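D-xylonate dehydratase (Caulobacter crescentus, PDB 5OYN) catalyses the dehydration of D-xylonate, and of D-gluconate with similar efficiency, to the 2-keto-3-deoxy sugar acids, using a [2Fe-2S] cluster and magnesium. Local coordinates at residues V222-G227 with G336-V341; L228-C233 with Y248-R253; A276-A281 with W343-Q348; L317-Q322 with E330-A335. One frame throughout, in Å; residues are numbered along the deposited sequence.

Interaction 1 (V222-G227 with G336-V341); sequences VAEALG and GGAPAV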
loop_
_atom_site.group_PDB
_atom_site.type_symbol
_atom_site.label_atom_id
_atom_site.label_comp_id
_atom_site.label_asym_id
_atom_site.label_seq_id
_atom_site.Cartn_x
_atom_site.Cartn_y
_atom_site.Cartn_z
ATOM N N VAL A 222 15.610 -26.637 1.758
ATOM C CA VAL A 222 16.848 -26.751 2.529
ATOM C C VAL A 222 16.729 -25.982 3.836
ATOM O O VAL A 222 16.996 -26.518 4.915
ATOM C CB VAL A 222 18.048 -26.258 1.700
ATOM C CG1 VAL A 222 19.216 -25.830 2.616
ATOM C CG2 VAL A 222 18.466 -27.324 0.705
ATOM N N ALA A 223 16.321 -24.715 3.761
ATOM C CA ALA A 223 16.224 -23.927 4.979
ATOM C C ALA A 223 15.281 -24.570 5.977
ATOM O O ALA A 223 15.434 -24.378 7.188
ATOM C CB ALA A 223 15.758 -22.498 4.665
ATOM N N GLU A 224 14.287 -25.316 5.499
ATOM C CA GLU A 224 13.435 -26.042 6.432
ATOM C C GLU A 224 14.202 -27.206 7.045
ATOM O O GLU A 224 14.237 -27.362 8.272
ATOM C CB GLU A 224 12.152 -26.521 5.742
ATOM C CG GLU A 224 10.937 -26.509 6.675
ATOM C CD GLU A 224 9.644 -27.047 6.036
ATOM O OE1 GLU A 224 9.344 -26.738 4.858
ATOM O OE2 GLU A 224 8.914 -27.787 6.732
ATOM N N ALA A 225 14.868 -28.001 6.202
ATOM C CA ALA A 225 15.690 -29.105 6.688
ATOM C C ALA A 225 16.777 -28.612 7.633
ATOM O O ALA A 225 17.092 -29.274 8.629
ATOM C CB ALA A 225 16.316 -29.852 5.508
ATOM N N LEU A 226 17.366 -27.453 7.333
ATOM C CA LEU A 226 18.362 -26.847 8.204
ATOM C C LEU A 226 17.781 -26.388 9.533
ATOM O O LEU A 226 18.555 -25.990 10.411
ATOM C CB LEU A 226 19.003 -25.651 7.511
ATOM C CG LEU A 226 20.073 -25.881 6.454
ATOM C CD1 LEU A 226 20.743 -24.552 6.126
ATOM C CD2 LEU A 226 21.104 -26.915 6.918
ATOM N N GLY A 227 16.454 -26.414 9.693
ATOM C CA GLY A 227 15.817 -25.975 10.921
ATOM C C GLY A 227 15.751 -24.478 11.095
ATOM O O GLY A 227 15.678 -24.002 12.233
ATOM N N GLY A 336 2.293 -32.828 1.535
ATOM C CA GLY A 336 2.921 -32.661 2.829
ATOM C C GLY A 336 4.250 -31.949 2.737
ATOM O O GLY A 336 4.914 -31.717 3.753
ATOM N N GLY A 337 4.655 -31.621 1.516
ATOM C CA GLY A 337 5.860 -30.863 1.229
ATOM C C GLY A 337 7.092 -31.392 1.934
ATOM O O GLY A 337 7.260 -32.598 2.138
ATOM N N ALA A 338 7.972 -30.470 2.314
ATOM C CA ALA A 338 9.257 -30.871 2.887
ATOM C C ALA A 338 9.117 -31.716 4.145
ATOM O O ALA A 338 9.815 -32.741 4.246
ATOM C CB ALA A 338 10.130 -29.643 3.149
ATOM N N PRO A 339 8.265 -31.376 5.128
ATOM C CA PRO A 339 8.182 -32.238 6.318
ATOM C C PRO A 339 7.853 -33.674 5.977
ATOM O O PRO A 339 8.369 -34.587 6.628
ATOM C CB PRO A 339 7.074 -31.584 7.155
ATOM C CG PRO A 339 7.022 -30.210 6.692
ATOM C CD PRO A 339 7.338 -30.240 5.235
ATOM N N ALA A 340 7.022 -33.906 4.960
ATOM C CA ALA A 340 6.700 -35.280 4.582
ATOM C C ALA A 340 7.931 -36.000 4.036
ATOM O O ALA A 340 8.134 -37.188 4.305
ATOM C CB ALA A 340 5.549 -35.303 3.570
ATOM N N VAL A 341 8.773 -35.290 3.289
ATOM C CA VAL A 341 9.986 -35.898 2.762
ATOM C C VAL A 341 10.951 -36.195 3.900
ATOM O O VAL A 341 11.513 -37.294 3.993
ATOM C CB VAL A 341 10.616 -34.983 1.696
ATOM C CG1 VAL A 341 11.773 -35.679 1.012
ATOM C CG2 VAL A 341 9.559 -34.548 0.666
HETATM O O HOH W 1 7.535 -27.437 3.199
#
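E224, near the end of helix 215-225, reaches across to A338 and P339 in the first turn of helix 337-347, a case of one buried carboxylate joining several backbone groups. Its CB points toward the other helix, and from CG the chain runs on extended, chi2 -177°, which carries the acid group over the full gap. Its CD stands 3.9 Å from A338 CB. Beyond it the two oxygens part: OE1 lies 3.5 Å from A338 CB, while OE2 comes to the pyrrolidine ring, 3.1 Å from P339 CG. The glutamate chain and the proline ring meet at about a right angle. OE1 also accepts from a water at 2.6 Å, and this water in turn accepts from A338 N at 3.2 Å. The same carboxylate takes direct hydrogen bonds from G232 N at OE2 and from A234 N at OE1, in the loop that follows helix 215-225. Cut back to alanine, this position would probably leave the G232 and A234 amides and the water without their acceptor and open a gap beside P339. Held by two N-H donors and a water, and close to the first turn of a helix, the buried carboxylate is likely to be stabilised in its charged form; the direct touches on A338 CB and the P339 ring are apolar, and A338 N is reached only through the water.

Interaction 2 (L228-C233 with Y248-R253); sequences LSLTGC and YKTGQR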
loop_
_atom_site.group_PDB
_atom_site.type_symbol
_atom_site.label_atom_id
_atom_site.label_comp_id
_atom_site.label_asym_id
_atom_site.label_seq_id
_atom_site.Cartn_x
_atom_site.Cartn_y
_atom_site.Cartn_z
ATOM N N LEU A 228 15.761 -23.724 9.992
ATOM C CA LEU A 228 15.786 -22.268 9.991
ATOM C C LEU A 228 14.429 -21.630 9.688
ATOM O O LEU A 228 14.307 -20.405 9.766
ATOM C CB LEU A 228 16.827 -21.777 8.978
ATOM C CG LEU A 228 18.229 -21.611 9.573
ATOM C CD1 LEU A 228 19.244 -21.127 8.537
ATOM C CD2 LEU A 228 18.161 -20.655 10.747
ATOM N N SER A 229 13.415 -22.421 9.350
ATOM C CA SER A 229 12.075 -21.903 9.140
ATOM C C SER A 229 11.088 -22.849 9.799
ATOM O O SER A 229 11.435 -23.980 10.148
ATOM C CB SER A 229 11.758 -21.751 7.653
ATOM O OG SER A 229 11.686 -23.019 7.053
ATOM N N LEU A 230 9.856 -22.372 9.986
ATOM C CA LEU A 230 8.849 -23.172 10.667
ATOM C C LEU A 230 8.460 -24.378 9.822
ATOM O O LEU A 230 8.643 -24.408 8.604
ATOM C CB LEU A 230 7.612 -22.336 10.989
ATOM C CG LEU A 230 7.792 -21.164 11.969
ATOM C CD1 LEU A 230 6.473 -20.474 12.213
ATOM C CD2 LEU A 230 8.430 -21.604 13.304
ATOM N N THR A 231 7.937 -25.398 10.486
ATOM C CA THR A 231 7.620 -26.630 9.781
ATOM C C THR A 231 6.524 -26.360 8.763
ATOM O O THR A 231 5.502 -25.741 9.084
ATOM C CB THR A 231 7.181 -27.724 10.764
ATOM O OG1 THR A 231 8.092 -27.783 11.865
ATOM C CG2 THR A 231 7.166 -29.058 10.090
ATOM N N GLY A 232 6.746 -26.818 7.533
ATOM C CA GLY A 232 5.797 -26.658 6.458
ATOM C C GLY A 232 5.953 -25.382 5.669
ATOM O O GLY A 232 5.214 -25.181 4.702
ATOM N N CYS A 233 6.917 -24.537 6.031
ATOM C CA CYS A 233 7.055 -23.223 5.419
ATOM C C CYS A 233 7.460 -23.301 3.945
ATOM O O CYS A 233 6.956 -22.531 3.116
ATOM C CB CYS A 233 8.078 -22.416 6.206
ATOM S SG CYS A 233 8.234 -20.712 5.708
ATOM N N TYR A 248 2.425 -14.773 9.396
ATOM C CA TYR A 248 2.079 -14.307 10.736
ATOM C C TYR A 248 2.819 -15.101 11.808
ATOM O O TYR A 248 3.491 -14.522 12.672
ATOM C CB TYR A 248 0.569 -14.409 10.940
ATOM C CG TYR A 248 0.095 -14.031 12.320
ATOM C CD1 TYR A 248 -0.034 -12.687 12.700
ATOM C CD2 TYR A 248 -0.250 -15.003 13.238
ATOM C CE1 TYR A 248 -0.486 -12.331 13.969
ATOM C CE2 TYR A 248 -0.700 -14.661 14.498
ATOM C CZ TYR A 248 -0.818 -13.330 14.857
ATOM O OH TYR A 248 -1.260 -13.025 16.117
ATOM N N LYS A 249 2.707 -16.436 11.769
ATOM C CA LYS A 249 3.339 -17.249 12.804
ATOM C C LYS A 249 4.852 -17.077 12.807
ATOM O O LYS A 249 5.477 -17.100 13.873
ATOM C CB LYS A 249 2.941 -18.710 12.637
ATOM C CG LYS A 249 1.568 -18.968 13.274
ATOM C CD LYS A 249 0.780 -20.021 12.514
ATOM C CE LYS A 249 -0.672 -20.094 13.015
ATOM N NZ LYS A 249 -1.655 -20.682 12.016
ATOM N N THR A 250 5.453 -16.844 11.643
ATOM C CA THR A 250 6.877 -16.548 11.619
ATOM C C THR A 250 7.174 -15.239 12.335
ATOM O O THR A 250 8.198 -15.112 13.014
ATOM C CB THR A 250 7.384 -16.511 10.184
ATOM O OG1 THR A 250 7.162 -17.792 9.568
ATOM C CG2 THR A 250 8.861 -16.200 10.165
ATOM N N GLY A 251 6.275 -14.263 12.229
ATOM C CA GLY A 251 6.492 -13.008 12.932
ATOM C C GLY A 251 6.387 -13.165 14.435
ATOM O O GLY A 251 7.169 -12.580 15.189
ATOM N N GLN A 252 5.416 -13.958 14.890
ATOM C CA GLN A 252 5.350 -14.343 16.298
ATOM C C GLN A 252 6.629 -15.039 16.748
ATOM O O GLN A 252 7.201 -14.705 17.795
ATOM C CB GLN A 252 4.153 -15.260 16.517
ATOM C CG GLN A 252 2.970 -14.550 17.067
ATOM C CD GLN A 252 1.770 -15.440 17.097
ATOM O OE1 GLN A 252 1.730 -16.461 16.413
ATOM N NE2 GLN A 252 0.780 -15.072 17.902
ATOM N N ARG A 253 7.096 -16.010 15.966
ATOM C CA ARG A 253 8.200 -16.837 16.428
ATOM C C ARG A 253 9.501 -16.052 16.537
ATOM O O ARG A 253 10.358 -16.397 17.354
ATOM C CB ARG A 253 8.378 -18.027 15.496
ATOM C CG ARG A 253 9.427 -19.003 15.948
ATOM C CD ARG A 253 9.173 -19.424 17.384
ATOM N NE ARG A 253 10.272 -20.227 17.904
ATOM C CZ ARG A 253 10.355 -20.664 19.155
ATOM N NH1 ARG A 253 9.399 -20.375 20.026
ATOM N NH2 ARG A 253 11.401 -21.392 19.532
HETATM O O HOH W 2 9.358 -19.716 8.726
#
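A type II beta turn, L230 to C233, lies in the loop leading from helix 215-225 to helix 241-259, and its first residue packs against the second of these helices. The turn is closed by C233 N bonding to L230 O at 3.1 Å, and G232, with positive phi, takes its third position. L230 carries the contact with both methyls. With CG anti to the carbonyl carbon, chi1 -64°, its branch extends toward the helix, where CD1 settles on the backbone between K249 and T250, 3.8 Å from T250 N, and also comes 4.0 Å from K249 CB. CD2 instead meets the aliphatic part of R253, 3.8 Å from its CG. T250 passes L230 in the opposite direction, and its OG1, 3.8 Å from L230 CD1, bonds to M246 O one turn back. A water links the two segments beside this apolar patch: it accepts from L230 N at 3.0 Å and donates to T250 OG1 at 3.0 Å. With alanine instead of L230, the K249-T250 backbone would probably lose its cover and R253 CG one of its neighbours. Past its methylenes, R253 NE bonds to V358 O. Among the surrounding elements, T250 and R253 rest on strand 155-159, an outermost strand of the parallel sheet within this chain, and Y248 on helix 73-87, while Y248 and K249 also pack on T46 of the second subunit.

Interaction 3 (A276-A281 with W343-Q348); sequences AIALVA and WELLQQ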
loop_
_atom_site.group_PDB
_atom_site.type_symbol
_atom_site.label_atom_id
_atom_site.label_comp_id
_atom_site.label_asym_id
_atom_site.label_seq_id
_atom_site.Cartn_x
_atom_site.Cartn_y
_atom_site.Cartn_z
ATOM N N ALA A 276 20.081 -31.339 5.512
ATOM C CA ALA A 276 19.748 -30.659 4.267
ATOM C C ALA A 276 20.232 -31.463 3.069
ATOM O O ALA A 276 19.464 -31.727 2.133
ATOM C CB ALA A 276 20.341 -29.248 4.265
ATOM N N ILE A 277 21.506 -31.877 3.097
ATOM C CA ILE A 277 22.078 -32.701 2.028
ATOM C C ILE A 277 21.190 -33.905 1.756
ATOM O O ILE A 277 20.914 -34.246 0.599
ATOM C CB ILE A 277 23.512 -33.142 2.394
ATOM C CG1 ILE A 277 24.440 -31.935 2.528
ATOM C CG2 ILE A 277 24.058 -34.168 1.366
ATOM C CD1 ILE A 277 25.885 -32.248 2.224
ATOM N N ALA A 278 20.731 -34.571 2.815
ATOM C CA ALA A 278 19.893 -35.742 2.607
ATOM C C ALA A 278 18.598 -35.350 1.927
ATOM O O ALA A 278 18.163 -36.007 0.969
ATOM C CB ALA A 278 19.611 -36.445 3.936
ATOM N N LEU A 279 17.982 -34.257 2.394
ATOM C CA LEU A 279 16.731 -33.811 1.802
ATOM C C LEU A 279 16.907 -33.469 0.329
ATOM O O LEU A 279 16.089 -33.871 -0.509
ATOM C CB LEU A 279 16.190 -32.615 2.567
ATOM C CG LEU A 279 15.050 -31.950 1.809
ATOM C CD1 LEU A 279 13.767 -32.733 2.025
ATOM C CD2 LEU A 279 14.944 -30.554 2.302
ATOM N N VAL A 280 17.979 -32.747 -0.009
ATOM C CA VAL A 280 18.186 -32.378 -1.406
ATOM C C VAL A 280 18.115 -33.602 -2.305
ATOM O O VAL A 280 17.502 -33.565 -3.379
ATOM C CB VAL A 280 19.522 -31.645 -1.581
ATOM C CG1 VAL A 280 19.774 -31.401 -3.062
ATOM C CG2 VAL A 280 19.507 -30.364 -0.806
ATOM N N ALA A 281 18.716 -34.717 -1.871
ATOM C CA ALA A 281 18.812 -35.876 -2.753
ATOM C C ALA A 281 17.465 -36.568 -2.903
ATOM O O ALA A 281 17.071 -36.929 -4.023
ATOM C CB ALA A 281 19.864 -36.849 -2.231
ATOM N N TRP A 343 10.206 -36.760 6.932
ATOM C CA TRP A 343 9.681 -37.854 7.739
ATOM C C TRP A 343 10.132 -39.191 7.180
ATOM O O TRP A 343 10.662 -40.038 7.908
ATOM C CB TRP A 343 8.161 -37.766 7.778
ATOM C CG TRP A 343 7.464 -38.811 8.601
ATOM C CD1 TRP A 343 7.045 -38.694 9.900
ATOM C CD2 TRP A 343 7.050 -40.111 8.164
ATOM N NE1 TRP A 343 6.408 -39.848 10.298
ATOM C CE2 TRP A 343 6.402 -40.733 9.250
ATOM C CE3 TRP A 343 7.179 -40.816 6.964
ATOM C CZ2 TRP A 343 5.884 -42.025 9.170
ATOM C CZ3 TRP A 343 6.667 -42.098 6.890
ATOM C CH2 TRP A 343 6.024 -42.686 7.984
ATOM N N GLU A 344 9.913 -39.386 5.878
ATOM C CA GLU A 344 10.400 -40.556 5.159
ATOM C C GLU A 344 11.853 -40.843 5.519
ATOM O O GLU A 344 12.195 -41.957 5.925
ATOM C CB GLU A 344 10.232 -40.310 3.655
ATOM C CG GLU A 344 9.886 -41.509 2.803
ATOM C CD GLU A 344 8.578 -42.197 3.180
ATOM O OE1 GLU A 344 7.582 -41.512 3.478
ATOM O OE2 GLU A 344 8.550 -43.450 3.164
ATOM N N LEU A 345 12.711 -39.826 5.427
ATOM C CA LEU A 345 14.127 -40.016 5.732
ATOM C C LEU A 345 14.332 -40.381 7.198
ATOM O O LEU A 345 15.033 -41.353 7.518
ATOM C CB LEU A 345 14.914 -38.756 5.371
ATOM C CG LEU A 345 15.169 -38.576 3.875
ATOM C CD1 LEU A 345 15.541 -37.142 3.564
ATOM C CD2 LEU A 345 16.242 -39.551 3.360
ATOM N N LEU A 346 13.719 -39.613 8.103
ATOM C CA LEU A 346 13.874 -39.862 9.533
ATOM C C LEU A 346 13.560 -41.315 9.887
ATOM O O LEU A 346 14.235 -41.916 10.733
ATOM C CB LEU A 346 12.972 -38.907 10.316
ATOM C CG LEU A 346 12.941 -39.067 11.826
ATOM C CD1 LEU A 346 14.078 -38.268 12.420
ATOM C CD2 LEU A 346 11.604 -38.618 12.393
ATOM N N GLN A 347 12.557 -41.902 9.226
ATOM C CA GLN A 347 12.174 -43.280 9.509
ATOM C C GLN A 347 13.264 -44.283 9.119
ATOM O O GLN A 347 13.297 -45.391 9.669
ATOM C CB GLN A 347 10.871 -43.623 8.786
ATOM C CG GLN A 347 9.646 -42.835 9.227
ATOM C CD GLN A 347 9.448 -42.813 10.731
ATOM O OE1 GLN A 347 10.050 -42.000 11.435
ATOM N NE2 GLN A 347 8.582 -43.699 11.232
ATOM N N GLN A 348 14.138 -43.943 8.167
ATOM C CA GLN A 348 15.231 -44.828 7.770
ATOM C C GLN A 348 16.561 -44.426 8.391
ATOM O O GLN A 348 17.615 -44.809 7.875
ATOM C CB GLN A 348 15.393 -44.874 6.251
ATOM C CG GLN A 348 14.119 -44.995 5.496
ATOM C CD GLN A 348 13.466 -46.311 5.727
ATOM O OE1 GLN A 348 14.078 -47.361 5.515
ATOM N NE2 GLN A 348 12.217 -46.284 6.173
#
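L345 turns its CG anti to its own carbonyl carbon, chi1 -76°, and with chi2 at 162° this sends CD1 out from helix 337-347 to the neighbouring helix 270-282. The result illustrates how a single leucine methyl can fill the space between two helices where the opposing residue is small. A278 has only a methyl as side chain, its CB 4.1 Å from L345 CD1, and the leucine methyl therefore also reaches the backbone: it is 3.9 Å from A278 O and 4.0 Å from L279 CA. Both A278 CB and L345 CB point toward the opposite helix, and the helices come nearest at L279 and L345, whose CA atoms are 7.8 Å apart. The contact across these segments is wholly one of van der Waals packing, buried and modest in area, about 100 Å². L279 adds to the join by a different route, since its own side chain packs on V341 and L342, earlier on helix 337-347. Helix 270-282 also packs on two other helices: L279 meets A221 and A225 of helix 215-225, V280 meets V222 there, and I277 packs on W309 and A312 of helix 306-312.

Interaction 4 (L317-Q322 with E330-A335); sequences LIVNMQ and ERFHRA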
loop_
_atom_site.group_PDB
_atom_site.type_symbol
_atom_site.label_atom_id
_atom_site.label_comp_id
_atom_site.label_asym_id
_atom_site.label_seq_id
_atom_site.Cartn_x
_atom_site.Cartn_y
_atom_site.Cartn_z
ATOM N N LEU A 317 14.970 -41.263 -4.913
ATOM C CA LEU A 317 14.142 -40.113 -5.259
ATOM C C LEU A 317 12.701 -40.407 -4.873
ATOM O O LEU A 317 12.119 -41.382 -5.358
ATOM C CB LEU A 317 14.243 -39.827 -6.755
ATOM C CG LEU A 317 13.189 -38.873 -7.308
ATOM C CD1 LEU A 317 13.431 -37.456 -6.790
ATOM C CD2 LEU A 317 13.160 -38.914 -8.828
ATOM N N ILE A 318 12.107 -39.576 -4.017
ATOM C CA ILE A 318 10.761 -39.862 -3.528
ATOM C C ILE A 318 9.725 -38.793 -3.854
ATOM O O ILE A 318 8.529 -39.063 -3.678
ATOM C CB ILE A 318 10.747 -40.161 -2.016
ATOM C CG1 ILE A 318 11.522 -39.108 -1.236
ATOM C CG2 ILE A 318 11.294 -41.558 -1.756
ATOM C CD1 ILE A 318 11.279 -39.218 0.257
ATOM N N VAL A 319 10.092 -37.610 -4.351
ATOM C CA VAL A 319 9.087 -36.602 -4.686
ATOM C C VAL A 319 8.868 -36.597 -6.192
ATOM O O VAL A 319 9.824 -36.526 -6.974
ATOM C CB VAL A 319 9.454 -35.199 -4.156
ATOM C CG1 VAL A 319 9.978 -35.286 -2.737
ATOM C CG2 VAL A 319 10.427 -34.470 -5.068
ATOM N N ASN A 320 7.601 -36.682 -6.594
ATOM C CA ASN A 320 7.227 -36.896 -7.990
ATOM C C ASN A 320 6.973 -35.549 -8.672
ATOM O O ASN A 320 5.874 -35.225 -9.102
ATOM C CB ASN A 320 6.010 -37.805 -8.070
ATOM C CG ASN A 320 5.778 -38.320 -9.468
ATOM O OD1 ASN A 320 6.599 -38.090 -10.365
ATOM N ND2 ASN A 320 4.650 -39.001 -9.675
ATOM N N MET A 321 8.053 -34.787 -8.810
ATOM C CA MET A 321 8.004 -33.395 -9.217
ATOM C C MET A 321 8.986 -33.130 -10.354
ATOM O O MET A 321 10.154 -33.526 -10.275
ATOM C CB MET A 321 8.337 -32.502 -8.018
ATOM C CG MET A 321 7.556 -31.217 -7.937
ATOM S SD MET A 321 7.915 -30.350 -6.405
ATOM C CE MET A 321 8.234 -28.696 -7.050
ATOM N N GLN A 322 8.523 -32.418 -11.391
ATOM C CA GLN A 322 9.391 -31.898 -12.441
ATOM C C GLN A 322 10.579 -31.156 -11.837
ATOM O O GLN A 322 10.422 -30.473 -10.820
ATOM C CB GLN A 322 8.591 -30.976 -13.364
ATOM C CG GLN A 322 7.979 -31.711 -14.533
ATOM C CD GLN A 322 6.916 -30.922 -15.273
ATOM O OE1 GLN A 322 7.216 -29.975 -16.008
ATOM N NE2 GLN A 322 5.658 -31.315 -15.088
ATOM N N GLU A 330 2.253 -27.260 -6.284
ATOM C CA GLU A 330 0.967 -27.395 -5.614
ATOM C C GLU A 330 0.755 -28.812 -5.110
ATOM O O GLU A 330 0.397 -29.019 -3.947
ATOM C CB GLU A 330 -0.163 -26.997 -6.554
ATOM C CG GLU A 330 -0.309 -25.494 -6.758
ATOM C CD GLU A 330 -1.693 -25.134 -7.229
ATOM O OE1 GLU A 330 -2.592 -25.135 -6.364
ATOM O OE2 GLU A 330 -1.890 -24.881 -8.447
ATOM N N ARG A 331 0.952 -29.809 -5.975
ATOM C CA ARG A 331 0.758 -31.190 -5.540
ATOM C C ARG A 331 1.759 -31.566 -4.445
ATOM O O ARG A 331 1.409 -32.266 -3.478
ATOM C CB ARG A 331 0.865 -32.136 -6.731
ATOM C CG ARG A 331 -0.336 -32.097 -7.674
ATOM C CD ARG A 331 -1.626 -32.563 -7.001
ATOM N NE ARG A 331 -1.608 -33.943 -6.503
ATOM C CZ ARG A 331 -1.884 -35.030 -7.233
ATOM N NH1 ARG A 331 -2.177 -34.926 -8.521
ATOM N NH2 ARG A 331 -1.867 -36.234 -6.672
ATOM N N PHE A 332 2.998 -31.076 -4.562
ATOM C CA PHE A 332 4.000 -31.381 -3.558
ATOM C C PHE A 332 3.550 -30.903 -2.183
ATOM O O PHE A 332 3.571 -31.666 -1.206
ATOM C CB PHE A 332 5.341 -30.761 -3.955
ATOM C CG PHE A 332 6.430 -30.980 -2.933
ATOM C CD1 PHE A 332 6.683 -32.254 -2.425
ATOM C CD2 PHE A 332 7.191 -29.912 -2.469
ATOM C CE1 PHE A 332 7.666 -32.459 -1.486
ATOM C CE2 PHE A 332 8.179 -30.108 -1.525
ATOM C CZ PHE A 332 8.415 -31.380 -1.031
ATOM N N HIS A 333 3.096 -29.651 -2.095
ATOM C CA HIS A 333 2.735 -29.103 -0.791
ATOM C C HIS A 333 1.466 -29.754 -0.240
ATOM O O HIS A 333 1.343 -29.963 0.973
ATOM C CB HIS A 333 2.576 -27.581 -0.876
ATOM C CG HIS A 333 1.902 -26.997 0.324
ATOM N ND1 HIS A 333 0.547 -26.747 0.365
ATOM C CD2 HIS A 333 2.380 -26.691 1.553
ATOM C CE1 HIS A 333 0.223 -26.285 1.560
ATOM N NE2 HIS A 333 1.317 -26.242 2.299
ATOM N N ARG A 334 0.506 -30.072 -1.102
ATOM C CA ARG A 334 -0.688 -30.774 -0.642
ATOM C C ARG A 334 -0.359 -32.177 -0.141
ATOM O O ARG A 334 -1.049 -32.692 0.747
ATOM C CB ARG A 334 -1.704 -30.848 -1.776
ATOM C CG ARG A 334 -3.124 -31.137 -1.361
ATOM C CD ARG A 334 -4.091 -30.240 -2.163
ATOM N NE ARG A 334 -4.124 -30.583 -3.582
ATOM C CZ ARG A 334 -4.001 -29.697 -4.564
ATOM N NH1 ARG A 334 -3.837 -28.415 -4.272
ATOM N NH2 ARG A 334 -4.030 -30.094 -5.834
ATOM N N ALA A 335 0.676 -32.813 -0.709
ATOM C CA ALA A 335 1.156 -34.108 -0.230
ATOM C C ALA A 335 1.893 -34.024 1.102
ATOM O O ALA A 335 2.108 -35.063 1.736
ATOM C CB ALA A 335 2.071 -34.742 -1.272
#
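An irregular chain, 317-322, with an inverse gamma turn centred on N320, runs past helix 329-335 and comes nearest to it where the CA atoms of M321 and F332 lie 7.2 Å apart. V319 and M321, on the two sides of that turn, both direct their side chains to the helix and meet one residue, F332. The phenylalanine has CG anti to its backbone N, chi1 178°, which carries the ring out from the helix toward the loop. M321 reaches the near part of this side chain, its SD 3.6 Å from F332 CB and 3.8 Å from F332 CG. M321 SD is 4.5 Å from the centroid of the F332 ring and 41° off the ring normal, an oblique Met-aromatic contact in which the two side chains cross at about a right angle. V319 takes the far part, with CG1 3.9 Å from F332 CE1. The three residues thus form a buried apolar group. The N320 side chain is turned to other partners, ND2 bonding to E376 O. The side chain of M321 is about 11 Å from the [2Fe-2S] cluster and about 8 Å from that of its ligand C210, too far to touch. Over the same group comes helix 337-347, whose V341 touches both V319 and F332, while R334 of helix 329-335 makes a cation-pi contact with W167 of the third subunit.

How the interactions relate
Followed from the N terminus, helix 215-225 opens interaction 1, and the chain then closes the short loop of interaction 2, where the loop 228-233 meets helix 241-259. Helix 270-282 opens interaction 3; the loop of interaction 4 then closes onto helix 329-335. Helix 337-347 closes interaction 1 with its first turn and interaction 3 with its later turns. Interactions 2 and 4 therefore lie in series within the span of interaction 1, interaction 4 also falls within that of interaction 3, and interactions 1 and 3 cross. Helix 337-347 is common to the crossing pair, joining helices 215-225 and 270-282, while G337 N probably bonds to F332 O between interactions 1 and 4.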